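Local coordinates for protein CdiA toxin (Cupriavidus taiwanensis, PDB 5T87) that probably acts as the C-terminal toxin domain of a contact-dependent growth inhibition system, here bound to its cognate CdiI immunity protein, at residues 4-9 with 29-34; 21-26 with 36-41. All blocks are in the same frame, centred on the assembly; numbering follows the deposited sequence.

Interaction 1: residues 4-9 with 29-34; sequences PSNGQS and PQTGEF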
loop_
_atom_site.group_PDB
_atom_site.type_symbol
_atom_site.label_atom_id
_atom_site.label_comp_id
_atom_site.label_asym_id
_atom_site.label_seq_id
_atom_site.Cartn_x
_atom_site.Cartn_y
_atom_site.Cartn_z
ATOM N N PRO E 4 -9.889 1.834 8.731
ATOM C CA PRO E 4 -11.357 1.858 8.559
ATOM C C PRO E 4 -12.136 1.276 9.734
ATOM O O PRO E 4 -11.602 0.448 10.477
ATOM C CB PRO E 4 -11.585 0.991 7.313
ATOM C CG PRO E 4 -10.324 1.100 6.549
ATOM C CD PRO E 4 -9.221 1.224 7.565
ATOM N N SER E 5 -13.391 1.701 9.880
ATOM C CA SER E 5 -14.280 1.170 10.925
ATOM C C SER E 5 -14.769 -0.258 10.608
ATOM O O SER E 5 -14.684 -1.142 11.464
ATOM C CB SER E 5 -15.474 2.109 11.154
ATOM O OG SER E 5 -16.270 2.229 9.986
ATOM N N ASN E 6 -15.245 -0.481 9.381
ATOM C CA ASN E 6 -15.883 -1.755 9.005
ATOM C C ASN E 6 -15.101 -2.495 7.898
ATOM O O ASN E 6 -15.609 -2.729 6.798
ATOM C CB ASN E 6 -17.347 -1.489 8.608
ATOM C CG ASN E 6 -18.109 -0.699 9.675
ATOM O OD1 ASN E 6 -18.017 -0.998 10.868
ATOM N ND2 ASN E 6 -18.850 0.325 9.247
ATOM N N GLY E 7 -13.867 -2.882 8.223
ATOM C CA GLY E 7 -12.916 -3.452 7.253
ATOM C C GLY E 7 -13.396 -4.625 6.408
ATOM O O GLY E 7 -13.296 -4.596 5.173
ATOM N N GLN E 8 -13.932 -5.650 7.067
ATOM C CA GLN E 8 -14.287 -6.894 6.380
ATOM C C GLN E 8 -15.402 -6.702 5.332
ATOM O O GLN E 8 -15.207 -7.035 4.158
ATOM C CB GLN E 8 -14.635 -7.988 7.404
ATOM C CG GLN E 8 -14.783 -9.394 6.843
ATOM C CD GLN E 8 -13.566 -9.857 6.064
ATOM O OE1 GLN E 8 -12.491 -10.037 6.626
ATOM N NE2 GLN E 8 -13.731 -10.052 4.767
ATOM N N SER E 9 -16.537 -6.126 5.741
ATOM C CA SER E 9 -17.699 -5.946 4.840
ATOM C C SER E 9 -17.471 -4.896 3.734
ATOM O O SER E 9 -17.957 -5.042 2.603
ATOM C CB SER E 9 -18.969 -5.619 5.643
ATOM O OG SER E 9 -18.782 -4.498 6.491
ATOM N N PRO E 29 -20.902 2.281 3.618
ATOM C CA PRO E 29 -22.290 2.778 3.611
ATOM C C PRO E 29 -22.660 3.457 4.928
ATOM O O PRO E 29 -23.337 4.487 4.915
ATOM C CB PRO E 29 -23.140 1.513 3.396
ATOM C CG PRO E 29 -22.192 0.454 2.955
ATOM C CD PRO E 29 -20.861 0.807 3.550
ATOM N N GLN E 30 -22.189 2.889 6.041
ATOM C CA GLN E 30 -22.409 3.464 7.367
ATOM C C GLN E 30 -21.667 4.795 7.572
ATOM O O GLN E 30 -22.302 5.847 7.541
ATOM C CB GLN E 30 -22.041 2.462 8.460
ATOM C CG GLN E 30 -22.941 1.242 8.488
ATOM C CD GLN E 30 -22.354 0.120 9.321
ATOM O OE1 GLN E 30 -21.351 -0.487 8.947
ATOM N NE2 GLN E 30 -22.980 -0.163 10.460
ATOM N N THR E 31 -20.346 4.763 7.756
ATOM C CA THR E 31 -19.591 5.978 8.129
ATOM C C THR E 31 -19.290 6.946 6.965
ATOM O O THR E 31 -18.816 8.057 7.209
ATOM C CB THR E 31 -18.259 5.662 8.862
ATOM O OG1 THR E 31 -17.303 5.130 7.940
ATOM C CG2 THR E 31 -18.475 4.677 10.021
ATOM N N GLY E 32 -19.529 6.528 5.717
ATOM C CA GLY E 32 -19.365 7.420 4.552
ATOM C C GLY E 32 -17.942 7.686 4.064
ATOM O O GLY E 32 -17.750 8.431 3.100
ATOM N N GLU E 33 -16.948 7.079 4.710
ATOM C CA GLU E 33 -15.538 7.273 4.350
ATOM C C GLU E 33 -15.171 6.499 3.073
ATOM O O GLU E 33 -15.794 5.482 2.760
ATOM C CB GLU E 33 -14.643 6.841 5.519
ATOM C CG GLU E 33 -14.586 5.327 5.754
ATOM C CD GLU E 33 -14.361 4.914 7.207
ATOM O OE1 GLU E 33 -14.193 5.791 8.087
ATOM O OE2 GLU E 33 -14.364 3.688 7.475
ATOM N N PHE E 34 -14.178 7.005 2.337
ATOM C CA PHE E 34 -13.635 6.324 1.154
ATOM C C PHE E 34 -12.396 5.533 1.558
ATOM O O PHE E 34 -11.532 6.054 2.275
ATOM C CB PHE E 34 -13.279 7.326 0.054
ATOM C CG PHE E 34 -14.434 8.183 -0.373
ATOM C CD1 PHE E 34 -15.491 7.633 -1.101
ATOM C CD2 PHE E 34 -14.482 9.541 -0.040
ATOM C CE1 PHE E 34 -16.569 8.421 -1.489
ATOM C CE2 PHE E 34 -15.554 10.331 -0.427
ATOM C CZ PHE E 34 -16.601 9.771 -1.151
#

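Interaction 2: residues 21-26 with 36-41; sequences SPRRVS and VFDRTL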
loop_
_atom_site.group_PDB
_atom_site.type_symbol
_atom_site.label_atom_id
_atom_site.label_comp_id
_atom_site.label_asym_id
_atom_site.label_seq_id
_atom_site.Cartn_x
_atom_site.Cartn_y
_atom_site.Cartn_z
ATOM N N SER E 21 -3.709 -4.196 -11.647
ATOM C CA SER E 21 -3.330 -4.063 -10.243
ATOM C C SER E 21 -4.388 -4.610 -9.306
ATOM O O SER E 21 -5.561 -4.315 -9.483
ATOM C CB SER E 21 -3.115 -2.590 -9.887
ATOM O OG SER E 21 -3.063 -2.405 -8.480
ATOM N N PRO E 22 -3.967 -5.327 -8.248
ATOM C CA PRO E 22 -4.922 -5.783 -7.236
ATOM C C PRO E 22 -5.519 -4.673 -6.360
ATOM O O PRO E 22 -6.402 -4.951 -5.569
ATOM C CB PRO E 22 -4.078 -6.724 -6.373
ATOM C CG PRO E 22 -2.696 -6.168 -6.464
ATOM C CD PRO E 22 -2.572 -5.604 -7.847
ATOM N N ARG E 23 -5.031 -3.437 -6.478
ATOM C CA ARG E 23 -5.592 -2.317 -5.727
ATOM C C ARG E 23 -7.091 -2.166 -5.968
ATOM O O ARG E 23 -7.529 -2.073 -7.118
ATOM C CB ARG E 23 -4.885 -1.018 -6.093
ATOM C CG ARG E 23 -5.359 0.196 -5.308
ATOM C CD ARG E 23 -4.341 1.329 -5.348
ATOM N NE ARG E 23 -3.485 1.358 -4.164
ATOM C CZ ARG E 23 -2.657 2.356 -3.839
ATOM N NH1 ARG E 23 -2.544 3.428 -4.623
ATOM N NH2 ARG E 23 -1.935 2.275 -2.723
ATOM N N ARG E 24 -7.847 -2.154 -4.866
ATOM C CA ARG E 24 -9.290 -2.003 -4.877
ATOM C C ARG E 24 -9.696 -0.726 -4.161
ATOM O O ARG E 24 -8.885 -0.100 -3.462
ATOM C CB ARG E 24 -9.965 -3.176 -4.162
ATOM C CG ARG E 24 -9.469 -4.552 -4.561
ATOM C CD ARG E 24 -10.312 -5.640 -3.915
ATOM N NE ARG E 24 -11.648 -5.753 -4.513
ATOM C CZ ARG E 24 -11.939 -6.367 -5.667
ATOM N NH1 ARG E 24 -13.196 -6.398 -6.095
ATOM N NH2 ARG E 24 -10.993 -6.941 -6.404
ATOM N N VAL E 25 -10.975 -0.376 -4.321
ATOM C CA VAL E 25 -11.583 0.807 -3.680
ATOM C C VAL E 25 -13.057 0.554 -3.328
ATOM O O VAL E 25 -13.760 -0.152 -4.058
ATOM C CB VAL E 25 -11.443 2.076 -4.568
ATOM C CG1 VAL E 25 -12.117 1.904 -5.927
ATOM C CG2 VAL E 25 -11.980 3.307 -3.851
ATOM N N SER E 26 -13.508 1.127 -2.210
ATOM C CA SER E 26 -14.910 1.030 -1.767
ATOM C C SER E 26 -15.356 2.303 -1.027
ATOM O O SER E 26 -14.569 3.246 -0.863
ATOM C CB SER E 26 -15.076 -0.185 -0.854
ATOM O OG SER E 26 -16.422 -0.627 -0.809
ATOM N N VAL E 36 -9.198 2.672 0.478
ATOM C CA VAL E 36 -8.288 2.032 -0.480
ATOM C C VAL E 36 -7.707 0.762 0.145
ATOM O O VAL E 36 -7.196 0.793 1.277
ATOM C CB VAL E 36 -7.122 2.965 -0.857
ATOM C CG1 VAL E 36 -6.131 2.260 -1.789
ATOM C CG2 VAL E 36 -7.628 4.257 -1.486
ATOM N N PHE E 37 -7.772 -0.336 -0.614
ATOM C CA PHE E 37 -7.312 -1.650 -0.175
ATOM C C PHE E 37 -6.206 -2.161 -1.062
ATOM O O PHE E 37 -6.312 -2.074 -2.279
ATOM C CB PHE E 37 -8.452 -2.652 -0.271
ATOM C CG PHE E 37 -9.557 -2.405 0.701
ATOM C CD1 PHE E 37 -9.393 -2.727 2.047
ATOM C CD2 PHE E 37 -10.774 -1.875 0.278
ATOM C CE1 PHE E 37 -10.413 -2.507 2.962
ATOM C CE2 PHE E 37 -11.805 -1.664 1.187
ATOM C CZ PHE E 37 -11.620 -1.981 2.532
ATOM N N ASP E 38 -5.182 -2.748 -0.454
ATOM C CA ASP E 38 -4.054 -3.319 -1.189
ATOM C C ASP E 38 -3.790 -4.731 -0.722
ATOM O O ASP E 38 -4.036 -5.064 0.435
ATOM C CB ASP E 38 -2.799 -2.486 -0.956
ATOM C CG ASP E 38 -2.967 -1.056 -1.393
ATOM O OD1 ASP E 38 -2.933 -0.820 -2.621
ATOM O OD2 ASP E 38 -3.159 -0.179 -0.511
ATOM N N ARG E 39 -3.257 -5.552 -1.615
ATOM C CA ARG E 39 -2.973 -6.926 -1.279
ATOM C C ARG E 39 -1.817 -7.023 -0.295
ATOM O O ARG E 39 -0.813 -6.341 -0.447
ATOM C CB ARG E 39 -2.625 -7.752 -2.512
ATOM C CG ARG E 39 -2.774 -9.243 -2.233
ATOM C CD ARG E 39 -1.960 -10.075 -3.179
ATOM N NE ARG E 39 -2.615 -10.166 -4.477
ATOM C CZ ARG E 39 -1.990 -10.226 -5.657
ATOM N NH1 ARG E 39 -0.653 -10.192 -5.746
ATOM N NH2 ARG E 39 -2.715 -10.315 -6.765
ATOM N N THR E 40 -1.972 -7.885 0.700
ATOM C CA THR E 40 -0.902 -8.221 1.597
ATOM C C THR E 40 -0.217 -9.453 1.013
ATOM O O THR E 40 0.925 -9.387 0.566
ATOM C CB THR E 40 -1.465 -8.454 3.014
ATOM O OG1 THR E 40 -2.086 -7.244 3.483
ATOM C CG2 THR E 40 -0.391 -8.916 3.991
ATOM N N LEU E 41 -0.943 -10.560 0.997
ATOM C CA LEU E 41 -0.492 -11.862 0.506
ATOM C C LEU E 41 -1.779 -12.665 0.258
ATOM O O LEU E 41 -2.737 -12.524 1.015
ATOM C CB LEU E 41 0.371 -12.583 1.552
ATOM C CG LEU E 41 1.832 -12.165 1.779
ATOM C CD1 LEU E 41 2.531 -12.977 2.871
ATOM C CD2 LEU E 41 2.615 -12.249 0.471
#

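Interaction 1: residues 4-9 with 29-34
The two segments face each other loop to loop, with the CA atoms of Ser5 and Thr31 7.7 Å apart and those of Pro4 and Glu33 8.0 Å apart, so side chains must bridge the gap. Glu33 does this with its carboxylate. With chi1 at 71°, CG is tucked over the backbone, flanked by both N and C, and the extended chain beyond it carries OE2 to Ser5. The amide N of Ser5 donates to OE2 at 3.3 Å, nearly straight (167°), on the syn lone pair. A weak, unsettled contact from Ser5 OG reaches the same oxygen at 3.5 Å, and Pro4 CA and CB lie near it, CA at 3.7 Å. Asp28 OD2 is also close to OE2, a like-charge pair. The Thr31 methyl CG2 comes to 3.3 Å from Ser5 OG. Farther along, the side chains of Asn6 and Gln30 cross at about a right angle with their amide planes 25° apart; Asn6 ND2 and Gln30 OE1 are close, but the angle is poor for a hydrogen bond. Asn6 ND2 hydrogen-bonds instead to OD1 of Asp28, just before 29-34. Pro4 also packs on Tyr5 of the CdiI immunity protein. The arrangement is a surface contact between the N-cap region of helix 7-12, with Asn6 at the N-cap position though its side chain makes no capping bond, and the connection of the hairpin formed by strands 21-27 and 34-41.

Interaction 2: residues 21-26 with 36-41
Arg23 and Asp38 form a salt bridge across neighbouring antiparallel strands of a beta hairpin within the four-stranded sheet. Arg23 NE donates to Asp38 OD1 at 2.7 Å and 158°, near the guanidinium plane and on the carboxylate's syn lone pair; NH2 adds a weak bond to that oxygen. The two side chains run alongside each other in the same direction, yet their planar ends are turned 51° apart. A bend at chi3 (-97°) brings the Arg23 guanidinium to this position, and its NH1 makes a second salt bridge, to Asp108 of the CdiI immunity protein.

Arg24 and Phe37 are a hydrogen-bonded pair: Arg24 N reaches Phe37 O at 3.0 Å, and Phe37 N reaches Arg24 O at 3.1 Å. Val25 and Val36 follow as a non-hydrogen-bonded pair. Val36 CG1 lies over one face of the Arg23 guanidinium, 3.7 Å from NE, while Met59 of helix 57-64 touches both residues. Phe37 points to the other face of the sheet, against Val10 and Leu11 of helix 7-12. Its ring edge meets Ser26, CE2 4.1 Å from CB. Pro22 crosses the Arg39 side chain at about a right angle, CB and CG over one guanidinium face, CB 3.9 Å from NH2.

From the N terminus, the chain passes through 4-9, which runs into the first turn of helix 7-12, then strand 15-18 and strand 21-27, whose segment 21-26 opens interaction 2. It next reaches 29-34, which ends at the start of strand 34-41 and where interaction 1 closes its loop on the N-terminal segment; farther along that strand, 36-41 closes interaction 2. The segments therefore alternate, and the two contacts cross rather than nest. Their centres lie about 15 Å apart, but they touch where Gly7 O packs 4.1 Å from Phe37 CZ. Interaction 2 pairs the central strands of the sheet, while interaction 1 ties the start of helix 7-12 to the connection between those same strands.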